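Quinoline 2-oxidoreductase medium subunit (Pseudomonas putida, PDB 1T3Q) binds FAD and, as the flavoprotein subunit of a molybdenum hydroxylase, probably takes part in the electron transfer that accompanies oxidation of quinoline. Local coordinates at residues Pro94-His99 against Trp178-Tyr183; Met128-Ala133 against Glu218-Ala223; Val193-Gly198 against Ile211-Val216; Ser238-Ala243 against Ile271-Ile276. One frame throughout, in Å; residues are numbered along the deposited sequence.

In the fold
Interactions 1 and 2 join the FAD-binding part of the chain to its C-terminal domain; interactions 3 and 4 lie within that domain. Three of the four reach one antiparallel sheet, ordered 177-183, 193-202, 205-214, 221-222: interaction 3 is its central pair, while interactions 1 and 2, centred about 14 Å apart, bring helices 92-97 and 123-130 to its outermost strands. Along the chain interactions 1 and 2 cross, interaction 3 is nested inside the loop closed by interaction 2, and interaction 4 comes last. There the sheet-packed helix 261-284 meets helix 237-248, about 11 Å from interaction 3 between centres. The sheet thus lies between helix 123-130, which carries the flavin-binding E123, and helix 261-284.

Interaction 1 of 4, residues Pro94-His99 against Trp178-Tyr183; sequences PKVLAH and WEFDEY
K95 and E179 form the charged end of this contact, a salt bridge in which NZ of K95 lies 3.0 Å from OE2 of E179. The ammonium meets that oxygen from above the carboxylate plane, 38° out of it, both chains bending to it.

Here helix 92-97 of the FAD-binding domain meets strand 177-183, at the edge of the C-terminal domain's sheet, and the apolar middle belongs to F180. A chi1 of 170° swings its CG away from the backbone N and brings the ring to the helix, where V96 sets CG2 over one face, 4.2 Å from the centroid of F180, in a CH-pi contact. H99 comes from the rim: CD2 lies near the plane of the phenyl ring, whose edge is turned toward the imidazole face in an offset edge-to-face pair, planes at 63° and centroids 5.4 Å apart.

Waters hold the imidazole: one lies 2.7 Å from ND1 of H99 and donates to OE1 of E182; another lies 2.9 Å from NE2 of H99 and donates to the F180 carbonyl. Both lie in the ring plane and should fix its rotation. OE1 of E182 also rests 3.5 Å from CB of H99, while D181 turns to R274. Were H99 an alanine, both waters would probably lose their ring partners and a gap would open beside F180.

H99 also touches FAD, and E182 stands beside the flavin-binding E123, where two carboxylates may share a proton: a charge pair near the surface thus joins a water-bridged polar end facing the flavin.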
loop_
_atom_site.group_PDB
_atom_site.type_symbol
_atom_site.label_atom_id
_atom_site.label_comp_id
_atom_site.label_asym_id
_atom_site.label_seq_id
_atom_site.Cartn_x
_atom_site.Cartn_y
_atom_site.Cartn_z
ATOM N N PRO C 94 5.916 14.147 51.325
ATOM C CA PRO C 94 4.898 13.786 50.335
ATOM C C PRO C 94 3.984 14.949 49.936
ATOM O O PRO C 94 3.465 14.977 48.822
ATOM C CB PRO C 94 4.151 12.623 51.003
ATOM C CG PRO C 94 4.390 12.829 52.460
ATOM C CD PRO C 94 5.825 13.284 52.515
ATOM N N LYS C 95 3.789 15.914 50.829
ATOM C CA LYS C 95 2.932 17.045 50.490
ATOM C C LYS C 95 3.609 17.946 49.457
ATOM O O LYS C 95 2.945 18.573 48.624
ATOM C CB LYS C 95 2.561 17.838 51.747
ATOM C CG LYS C 95 1.705 17.029 52.715
ATOM C CD LYS C 95 0.930 17.902 53.687
ATOM C CE LYS C 95 1.843 18.665 54.619
ATOM N NZ LYS C 95 1.044 19.400 55.639
ATOM N N VAL C 96 4.936 17.998 49.504
ATOM C CA VAL C 96 5.699 18.807 48.561
ATOM C C VAL C 96 5.750 18.100 47.206
ATOM O O VAL C 96 5.633 18.733 46.154
ATOM C CB VAL C 96 7.148 19.036 49.060
ATOM C CG1 VAL C 96 7.971 19.731 47.978
ATOM C CG2 VAL C 96 7.136 19.884 50.333
ATOM N N LEU C 97 5.911 16.780 47.243
ATOM C CA LEU C 97 5.991 15.974 46.031
ATOM C C LEU C 97 4.725 16.011 45.181
ATOM O O LEU C 97 4.765 15.690 43.993
ATOM C CB LEU C 97 6.343 14.531 46.394
ATOM C CG LEU C 97 7.790 14.342 46.866
ATOM C CD1 LEU C 97 7.951 12.996 47.548
ATOM C CD2 LEU C 97 8.727 14.463 45.675
ATOM N N ALA C 98 3.605 16.401 45.780
ATOM C CA ALA C 98 2.352 16.487 45.040
ATOM C C ALA C 98 2.454 17.574 43.967
ATOM O O ALA C 98 1.739 17.545 42.964
ATOM C CB ALA C 98 1.201 16.800 45.991
ATOM N N HIS C 99 3.354 18.525 44.188
ATOM C CA HIS C 99 3.569 19.638 43.267
ATOM C C HIS C 99 4.584 19.311 42.173
ATOM O O HIS C 99 4.683 20.029 41.178
ATOM C CB HIS C 99 4.054 20.871 44.042
ATOM C CG HIS C 99 3.030 21.446 44.970
ATOM N ND1 HIS C 99 2.022 22.282 44.537
ATOM C CD2 HIS C 99 2.841 21.286 46.301
ATOM C CE1 HIS C 99 1.257 22.613 45.562
ATOM N NE2 HIS C 99 1.731 22.021 46.643
ATOM N N TRP C 178 5.704 21.895 59.497
ATOM C CA TRP C 178 5.868 22.455 58.159
ATOM C C TRP C 178 4.659 22.470 57.233
ATOM O O TRP C 178 3.811 21.577 57.261
ATOM C CB TRP C 178 6.986 21.719 57.419
ATOM C CG TRP C 178 8.354 21.941 57.954
ATOM C CD1 TRP C 178 9.043 21.138 58.823
ATOM C CD2 TRP C 178 9.223 23.027 57.632
ATOM N NE1 TRP C 178 10.294 21.662 59.056
ATOM C CE2 TRP C 178 10.430 22.821 58.338
ATOM C CE3 TRP C 178 9.102 24.157 56.813
ATOM C CZ2 TRP C 178 11.511 23.706 58.250
ATOM C CZ3 TRP C 178 10.178 25.038 56.725
ATOM C CH2 TRP C 178 11.366 24.805 57.441
ATOM N N GLU C 179 4.612 23.500 56.395
ATOM C CA GLU C 179 3.578 23.656 55.383
ATOM C C GLU C 179 4.314 24.229 54.180
ATOM O O GLU C 179 5.262 25.003 54.335
ATOM C CB GLU C 179 2.465 24.602 55.849
ATOM C CG GLU C 179 1.614 24.034 56.981
ATOM C CD GLU C 179 0.852 22.769 56.593
ATOM O OE1 GLU C 179 0.248 22.140 57.489
ATOM O OE2 GLU C 179 0.848 22.401 55.400
ATOM N N PHE C 180 3.886 23.839 52.986
ATOM C CA PHE C 180 4.533 24.280 51.759
ATOM C C PHE C 180 3.511 24.698 50.713
ATOM O O PHE C 180 2.376 24.224 50.712
ATOM C CB PHE C 180 5.388 23.133 51.205
ATOM C CG PHE C 180 5.923 23.372 49.818
ATOM C CD1 PHE C 180 7.164 23.972 49.626
ATOM C CD2 PHE C 180 5.187 22.985 48.699
ATOM C CE1 PHE C 180 7.669 24.183 48.340
ATOM C CE2 PHE C 180 5.681 23.191 47.407
ATOM C CZ PHE C 180 6.925 23.789 47.227
ATOM N N ASP C 181 3.926 25.588 49.821
ATOM C CA ASP C 181 3.063 26.046 48.749
ATOM C C ASP C 181 3.929 26.706 47.688
ATOM O O ASP C 181 5.089 27.023 47.936
ATOM C CB ASP C 181 2.027 27.037 49.274
ATOM C CG ASP C 181 0.827 27.163 48.357
ATOM O OD1 ASP C 181 -0.058 27.986 48.664
ATOM O OD2 ASP C 181 0.761 26.439 47.336
ATOM N N GLU C 182 3.371 26.903 46.502
ATOM C CA GLU C 182 4.118 27.520 45.419
ATOM C C GLU C 182 3.155 28.107 44.398
ATOM O O GLU C 182 1.954 27.857 44.453
ATOM C CB GLU C 182 5.011 26.477 44.739
ATOM C CG GLU C 182 4.254 25.463 43.878
ATOM C CD GLU C 182 5.158 24.380 43.319
ATOM O OE1 GLU C 182 4.815 23.785 42.273
ATOM O OE2 GLU C 182 6.211 24.114 43.933
ATOM N N TYR C 183 3.692 28.895 43.476
ATOM C CA TYR C 183 2.890 29.503 42.427
ATOM C C TYR C 183 3.385 28.968 41.089
ATOM O O TYR C 183 4.540 29.174 40.722
ATOM C CB TYR C 183 3.045 31.022 42.439
ATOM C CG TYR C 183 2.144 31.742 41.458
ATOM C CD1 TYR C 183 0.849 32.113 41.816
ATOM C CD2 TYR C 183 2.591 32.070 40.176
ATOM C CE1 TYR C 183 0.018 32.800 40.928
ATOM C CE2 TYR C 183 1.768 32.757 39.277
ATOM C CZ TYR C 183 0.485 33.121 39.662
ATOM O OH TYR C 183 -0.326 33.825 38.797
HETATM O O HOH W 1 3.708 18.713 57.457
HETATM O O HOH W 2 1.863 23.086 41.924
HETATM O O HOH W 3 1.105 22.288 49.457
#

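Interaction 2 of 4, residues Met128-Ala133 against Glu218-Ala223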
loop_
_atom_site.group_PDB
_atom_site.type_symbol
_atom_site.label_atom_id
_atom_site.label_comp_id
_atom_site.label_asym_id
_atom_site.label_seq_id
_atom_site.Cartn_x
_atom_site.Cartn_y
_atom_site.Cartn_z
ATOM N N MET C 128 15.177 19.839 50.770
ATOM C CA MET C 128 16.243 19.192 51.527
ATOM C C MET C 128 17.103 20.212 52.268
ATOM O O MET C 128 17.457 20.005 53.428
ATOM C CB MET C 128 17.112 18.339 50.601
ATOM C CG MET C 128 16.375 17.165 49.977
ATOM S SD MET C 128 15.578 16.085 51.200
ATOM C CE MET C 128 13.861 16.663 51.128
ATOM N N ALA C 129 17.433 21.316 51.602
ATOM C CA ALA C 129 18.242 22.356 52.227
ATOM C C ALA C 129 17.487 22.954 53.401
ATOM O O ALA C 129 18.039 23.134 54.486
ATOM C CB ALA C 129 18.579 23.451 51.210
ATOM N N THR C 130 16.211 23.250 53.173
ATOM C CA THR C 130 15.351 23.840 54.183
ATOM C C THR C 130 15.151 22.933 55.397
ATOM O O THR C 130 15.057 23.409 56.531
ATOM C CB THR C 130 13.979 24.194 53.567
ATOM O OG1 THR C 130 14.167 25.168 52.531
ATOM C CG2 THR C 130 13.044 24.759 54.613
ATOM N N LEU C 131 15.083 21.630 55.161
ATOM C CA LEU C 131 14.895 20.677 56.248
ATOM C C LEU C 131 16.216 20.298 56.903
ATOM O O LEU C 131 16.254 19.456 57.799
ATOM C CB LEU C 131 14.194 19.421 55.729
ATOM C CG LEU C 131 12.757 19.658 55.266
ATOM C CD1 LEU C 131 12.179 18.368 54.721
ATOM C CD2 LEU C 131 11.925 20.179 56.433
ATOM N N GLY C 132 17.297 20.923 56.451
ATOM C CA GLY C 132 18.607 20.641 57.011
ATOM C C GLY C 132 19.054 19.204 56.831
ATOM O O GLY C 132 19.601 18.596 57.750
ATOM N N ALA C 133 18.837 18.652 55.644
ATOM C CA ALA C 133 19.235 17.279 55.384
ATOM C C ALA C 133 20.731 17.182 55.102
ATOM O O ALA C 133 21.403 18.189 54.871
ATOM C CB ALA C 133 18.442 16.718 54.210
ATOM N N GLU C 218 18.900 31.404 42.739
ATOM C CA GLU C 218 19.547 30.143 42.396
ATOM C C GLU C 218 19.653 29.113 43.512
ATOM O O GLU C 218 19.889 27.933 43.246
ATOM C CB GLU C 218 20.931 30.404 41.806
ATOM C CG GLU C 218 20.905 30.567 40.299
ATOM C CD GLU C 218 22.287 30.545 39.690
ATOM O OE1 GLU C 218 23.107 29.700 40.108
ATOM O OE2 GLU C 218 22.549 31.367 38.787
ATOM N N ARG C 219 19.480 29.550 44.753
ATOM C CA ARG C 219 19.549 28.642 45.894
ATOM C C ARG C 219 18.422 29.000 46.847
ATOM O O ARG C 219 17.874 30.100 46.782
ATOM C CB ARG C 219 20.886 28.792 46.624
ATOM C CG ARG C 219 22.099 28.872 45.712
ATOM C CD ARG C 219 23.357 29.137 46.516
ATOM N NE ARG C 219 23.754 27.972 47.300
ATOM C CZ ARG C 219 24.730 27.971 48.202
ATOM N NH1 ARG C 219 25.022 26.856 48.860
ATOM N NH2 ARG C 219 25.403 29.088 48.458
ATOM N N ALA C 220 18.078 28.075 47.735
ATOM C CA ALA C 220 17.022 28.327 48.703
ATOM C C ALA C 220 17.400 29.550 49.533
ATOM O O ALA C 220 18.572 29.769 49.842
ATOM C CB ALA C 220 16.841 27.121 49.610
ATOM N N HIS C 221 16.404 30.356 49.878
ATOM C CA HIS C 221 16.650 31.540 50.680
ATOM C C HIS C 221 16.048 31.359 52.059
ATOM O O HIS C 221 14.827 31.297 52.209
ATOM C CB HIS C 221 16.040 32.782 50.033
ATOM C CG HIS C 221 16.134 34.009 50.885
ATOM N ND1 HIS C 221 15.025 34.651 51.394
ATOM C CD2 HIS C 221 17.208 34.698 51.337
ATOM C CE1 HIS C 221 15.411 35.681 52.123
ATOM N NE2 HIS C 221 16.732 35.733 52.104
ATOM N N GLN C 222 16.910 31.259 53.062
ATOM C CA GLN C 222 16.446 31.118 54.433
ATOM C C GLN C 222 16.257 32.553 54.910
ATOM O O GLN C 222 17.231 33.288 55.118
ATOM C CB GLN C 222 17.494 30.378 55.270
ATOM C CG GLN C 222 17.884 29.021 54.683
ATOM C CD GLN C 222 16.711 28.048 54.576
ATOM O OE1 GLN C 222 16.691 27.180 53.700
ATOM N NE2 GLN C 222 15.738 28.184 55.471
ATOM N N ALA C 223 14.995 32.952 55.046
ATOM C CA ALA C 223 14.635 34.307 55.452
ATOM C C ALA C 223 14.828 34.561 56.937
ATOM O O ALA C 223 13.859 34.621 57.701
ATOM C CB ALA C 223 13.188 34.598 55.058
#
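The amide of Q222 is the flat group that faces the helix end: its OE1 lies 3.4 Å from OG1 of T130 and 3.6 Å from CA of T130, while NE2 packs against the methyl of A212. A bend at chi2 (-61°) folds the chain back so that its amide oxygen comes to the threonine. The neighbouring imidazole of H221 is turned away from the helix and has the backbone N of A223 over one face, offset toward the rim. Threonine suits its place at 130 because OG1, beside its own backbone N, can bond to the F126 carbonyl inside the helix, while its methyl packs on W178.

T130 closes helix 123-130, which ends in a Schellman motif: A133 N bonds to M128 O at 2.9 Å and G132 N to A129 O at 3.0 Å. G132 takes the positive phi (62°) that glycine tolerates easily. The helix thereby presents its last turn to strand 221-222, the edge of the four-stranded sheet of the C-terminal domain, and to the loop before it.

Beside the amide the packing is methyl on methyl, CB of A129 lying 4.4 Å from CB of A220. Small residues on both sides let the helix end approach the loop leading into strand 221-222, and A220 also borders OG1 of T130.

Interaction 3 of 4, residues Val193-Gly198 against Ile211-Val216; sequences VMAAAG and IALGAV
V193 and V216 cross obliquely at one end of an antiparallel beta hairpin, the central pair of strands in the sheet of the C-terminal domain, with CG1 of V193 3.7 Å from CG2 of V216. Segments 193-198 and 211-214, of strands 193-202 and 205-214, run at 162°, and their side chains alternate between two faces.

One face, carrying A195, A197, I211 and L213, turns to helix 261-284, where A195 and L213 meet T272. On it I211 bends its chain so that CD1 comes within 3.8 Å of CB of A197. L213 likewise sets CG 4.4 Å from CB of A195. Alanine suits these positions because a larger side chain would have to share the space with the helix.

The other face, with M194, A196, A212 and G214, looks to helix 123-130, where M194 touches E123 and F126 while A212 touches F126 and T130. M194 and G214 form a hydrogen-bonded pair, as do A196 and A212; G214 N reaches M194 O at 2.8 Å, and A196 N reaches A212 O at 2.9 Å. Between them A195 with L213 is a non-hydrogen-bonded pair, its CA groups pointing C-H bonds at carbonyl oxygens of the facing strand.

At the same end as the valines, just past G214, A215 takes a positive phi, and its CB meets CE of M194 at 4.3 Å. Because M194 places CG between its backbone N and carbonyl carbon (chi1 58°), the chain leans across G214, whose lack of a side chain accommodates it: CG of M194 lies 3.4 Å from the carbonyl O of G214.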
loop_
_atom_site.group_PDB
_atom_site.type_symbol
_atom_site.label_atom_id
_atom_site.label_comp_id
_atom_site.label_asym_id
_atom_site.label_seq_id
_atom_site.Cartn_x
_atom_site.Cartn_y
_atom_site.Cartn_z
ATOM N N VAL C 193 7.664 30.701 42.048
ATOM C CA VAL C 193 8.121 30.899 43.420
ATOM C C VAL C 193 7.522 29.843 44.347
ATOM O O VAL C 193 6.368 29.441 44.186
ATOM C CB VAL C 193 7.714 32.293 43.972
ATOM C CG1 VAL C 193 8.329 33.400 43.129
ATOM C CG2 VAL C 193 6.189 32.428 43.990
ATOM N N MET C 194 8.316 29.380 45.306
ATOM C CA MET C 194 7.833 28.410 46.278
ATOM C C MET C 194 8.278 28.876 47.655
ATOM O O MET C 194 9.234 29.639 47.778
ATOM C CB MET C 194 8.362 27.003 45.982
ATOM C CG MET C 194 9.876 26.854 45.944
ATOM S SD MET C 194 10.325 25.124 45.666
ATOM C CE MET C 194 10.090 24.976 43.918
ATOM N N ALA C 195 7.563 28.446 48.688
ATOM C CA ALA C 195 7.898 28.841 50.045
ATOM C C ALA C 195 7.494 27.767 51.042
ATOM O O ALA C 195 6.533 27.023 50.830
ATOM C CB ALA C 195 7.216 30.163 50.394
ATOM N N ALA C 196 8.249 27.690 52.128
ATOM C CA ALA C 196 7.988 26.722 53.177
ATOM C C ALA C 196 8.043 27.468 54.495
ATOM O O ALA C 196 8.814 28.417 54.654
ATOM C CB ALA C 196 9.036 25.613 53.149
ATOM N N ALA C 197 7.209 27.050 55.435
ATOM C CA ALA C 197 7.178 27.689 56.739
ATOM C C ALA C 197 7.131 26.615 57.809
ATOM O O ALA C 197 6.205 25.801 57.842
ATOM C CB ALA C 197 5.961 28.599 56.851
ATOM N N GLY C 198 8.154 26.603 58.659
ATOM C CA GLY C 198 8.221 25.644 59.746
ATOM C C GLY C 198 8.036 26.423 61.033
ATOM O O GLY C 198 8.823 27.322 61.337
ATOM N N ILE C 211 11.460 30.223 57.846
ATOM C CA ILE C 211 10.786 30.601 56.612
ATOM C C ILE C 211 11.801 30.511 55.482
ATOM O O ILE C 211 12.902 31.051 55.593
ATOM C CB ILE C 211 10.263 32.052 56.690
ATOM C CG1 ILE C 211 9.449 32.245 57.973
ATOM C CG2 ILE C 211 9.421 32.375 55.457
ATOM C CD1 ILE C 211 8.312 31.255 58.145
ATOM N N ALA C 212 11.433 29.828 54.401
ATOM C CA ALA C 212 12.330 29.668 53.264
ATOM C C ALA C 212 11.625 29.861 51.929
ATOM O O ALA C 212 10.483 29.444 51.749
ATOM C CB ALA C 212 12.980 28.286 53.307
ATOM N N LEU C 213 12.321 30.496 50.994
ATOM C CA LEU C 213 11.780 30.730 49.662
ATOM C C LEU C 213 12.668 30.057 48.626
ATOM O O LEU C 213 13.897 30.110 48.718
ATOM C CB LEU C 213 11.696 32.230 49.364
ATOM C CG LEU C 213 10.543 33.013 50.000
ATOM C CD1 LEU C 213 10.684 33.023 51.516
ATOM C CD2 LEU C 213 10.551 34.431 49.465
ATOM N N GLY C 214 12.041 29.418 47.645
ATOM C CA GLY C 214 12.795 28.755 46.601
ATOM C C GLY C 214 12.358 29.217 45.226
ATOM O O GLY C 214 11.307 29.844 45.081
ATOM N N ALA C 215 13.173 28.913 44.219
ATOM C CA ALA C 215 12.884 29.274 42.834
ATOM C C ALA C 215 12.928 30.775 42.572
ATOM O O ALA C 215 12.723 31.218 41.445
ATOM C CB ALA C 215 11.526 28.708 42.419
ATOM N N VAL C 216 13.180 31.563 43.610
ATOM C CA VAL C 216 13.266 33.005 43.432
ATOM C C VAL C 216 14.705 33.307 43.047
ATOM O O VAL C 216 14.973 34.104 42.146
ATOM C CB VAL C 216 12.898 33.759 44.724
ATOM C CG1 VAL C 216 13.013 35.258 44.497
ATOM C CG2 VAL C 216 11.484 33.409 45.136
#

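Interaction 4 of 4, residues Ser238-Ala243 against Ile271-Ile276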
loop_
_atom_site.group_PDB
_atom_site.type_symbol
_atom_site.label_atom_id
_atom_site.label_comp_id
_atom_site.label_asym_id
_atom_site.label_seq_id
_atom_site.Cartn_x
_atom_site.Cartn_y
_atom_site.Cartn_z
ATOM N N SER C 238 -1.842 40.407 59.509
ATOM C CA SER C 238 -0.875 41.501 59.457
ATOM C C SER C 238 0.548 41.053 59.782
ATOM O O SER C 238 1.508 41.542 59.187
ATOM C CB SER C 238 -1.292 42.628 60.407
ATOM O OG SER C 238 -1.326 42.179 61.749
ATOM N N THR C 239 0.679 40.127 60.728
ATOM C CA THR C 239 1.988 39.623 61.128
ATOM C C THR C 239 2.586 38.765 60.022
ATOM O O THR C 239 3.772 38.882 59.700
ATOM C CB THR C 239 1.892 38.776 62.419
ATOM O OG1 THR C 239 1.338 39.573 63.473
ATOM C CG2 THR C 239 3.271 38.290 62.841
ATOM N N ALA C 240 1.767 37.894 59.445
ATOM C CA ALA C 240 2.230 37.035 58.367
ATOM C C ALA C 240 2.615 37.913 57.180
ATOM O O ALA C 240 3.564 37.615 56.457
ATOM C CB ALA C 240 1.135 36.052 57.972
ATOM N N ALA C 241 1.876 39.006 56.993
ATOM C CA ALA C 241 2.148 39.932 55.900
ATOM C C ALA C 241 3.496 40.620 56.097
ATOM O O ALA C 241 4.286 40.731 55.160
ATOM C CB ALA C 241 1.039 40.975 55.806
ATOM N N THR C 242 3.759 41.083 57.317
ATOM C CA THR C 242 5.021 41.753 57.611
ATOM C C THR C 242 6.192 40.786 57.452
ATOM O O THR C 242 7.239 41.146 56.915
ATOM C CB THR C 242 5.040 42.318 59.050
ATOM O OG1 THR C 242 3.977 43.261 59.208
ATOM C CG2 THR C 242 6.362 43.011 59.329
ATOM N N ALA C 243 6.011 39.556 57.915
ATOM C CA ALA C 243 7.068 38.554 57.803
ATOM C C ALA C 243 7.351 38.253 56.331
ATOM O O ALA C 243 8.503 38.041 55.941
ATOM C CB ALA C 243 6.664 37.279 58.530
ATOM N N ILE C 271 2.709 34.330 48.372
ATOM C CA ILE C 271 2.819 32.916 48.702
ATOM C C ILE C 271 3.391 32.699 50.105
ATOM O O ILE C 271 2.936 31.824 50.847
ATOM C CB ILE C 271 3.706 32.191 47.673
ATOM C CG1 ILE C 271 3.093 32.338 46.276
ATOM C CG2 ILE C 271 3.861 30.724 48.047
ATOM C CD1 ILE C 271 1.679 31.792 46.158
ATOM N N THR C 272 4.389 33.500 50.463
ATOM C CA THR C 272 5.019 33.385 51.775
ATOM C C THR C 272 4.019 33.695 52.881
ATOM O O THR C 272 3.943 32.982 53.882
ATOM C CB THR C 272 6.227 34.333 51.888
ATOM O OG1 THR C 272 7.249 33.899 50.984
ATOM C CG2 THR C 272 6.780 34.342 53.309
ATOM N N GLN C 273 3.244 34.758 52.693
ATOM C CA GLN C 273 2.239 35.139 53.672
ATOM C C GLN C 273 1.233 34.005 53.827
ATOM O O GLN C 273 0.839 33.651 54.940
ATOM C CB GLN C 273 1.527 36.414 53.215
ATOM C CG GLN C 273 0.276 36.738 53.998
ATOM C CD GLN C 273 -0.332 38.070 53.600
ATOM O OE1 GLN C 273 -1.468 38.370 53.955
ATOM N NE2 GLN C 273 0.430 38.879 52.871
ATOM N N ARG C 274 0.833 33.427 52.702
ATOM C CA ARG C 274 -0.130 32.336 52.698
ATOM C C ARG C 274 0.364 31.104 53.451
ATOM O O ARG C 274 -0.366 30.530 54.261
ATOM C CB ARG C 274 -0.468 31.943 51.257
ATOM C CG ARG C 274 -1.513 30.846 51.155
ATOM C CD ARG C 274 -1.512 30.213 49.773
ATOM N NE ARG C 274 -1.825 31.165 48.714
ATOM C CZ ARG C 274 -1.728 30.890 47.415
ATOM N NH1 ARG C 274 -2.040 31.814 46.515
ATOM N NH2 ARG C 274 -1.312 29.696 47.017
ATOM N N VAL C 275 1.601 30.696 53.183
ATOM C CA VAL C 275 2.167 29.518 53.832
ATOM C C VAL C 275 2.406 29.726 55.332
ATOM O O VAL C 275 2.245 28.797 56.130
ATOM C CB VAL C 275 3.482 29.067 53.124
ATOM C CG1 VAL C 275 4.603 30.070 53.373
ATOM C CG2 VAL C 275 3.878 27.677 53.601
ATOM N N ILE C 276 2.777 30.939 55.727
ATOM C CA ILE C 276 2.995 31.218 57.142
ATOM C C ILE C 276 1.676 31.033 57.895
ATOM O O ILE C 276 1.629 30.361 58.924
ATOM C CB ILE C 276 3.493 32.656 57.372
ATOM C CG1 ILE C 276 4.936 32.790 56.879
ATOM C CG2 ILE C 276 3.383 33.019 58.856
ATOM C CD1 ILE C 276 5.467 34.208 56.931
#
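A243, whose methyl meets I276 across the contact, gives its backbone N to T239 O at 2.9 Å, a bond as short as any within the two helical segments. On the facing helix I276 N bonds to T272 O at 3.0 Å. Such bonds run within each helix, and what passes between these segments is packing.

Segments 238-243 and 271-276 of helices 237-248 and 261-284 cross at 135°, their axes 8.2 Å apart at closest. Such nearness rests on alanine: at A240 and Q273 the CA atoms are only 5.1 Å apart, and the A240 methyl lies 3.9 Å from the backbone O of Q273. The methyl also abuts I276, whose CG2 lies 3.9 Å from CB of A240. I276 is then extended at chi2 (174°), and this carries its CD1 on to A243, 3.7 Å from CB. Its two branches thus reach two alanines a helical turn apart.

Q273 works from the other side. Its extended chain, directed away from the backbone N (chi1 168°), reaches out beside the partner helix, its CG 4.1 Å from CB of A240 and its amide beside A241. Here a glutamine joins an aliphatic stem that packs to a polar end that suits the partly exposed margin. Shortened to an alanine, Q273 is likely to leave A241 uncovered and open a gap at the edge of the crossing.

R274, on another side of helix 261-284, pairs with D181 of the sheet. The chemistry is that of a small-residue interface: helix 237-248 is joined to the sheet-bound helix by dispersion and close fit.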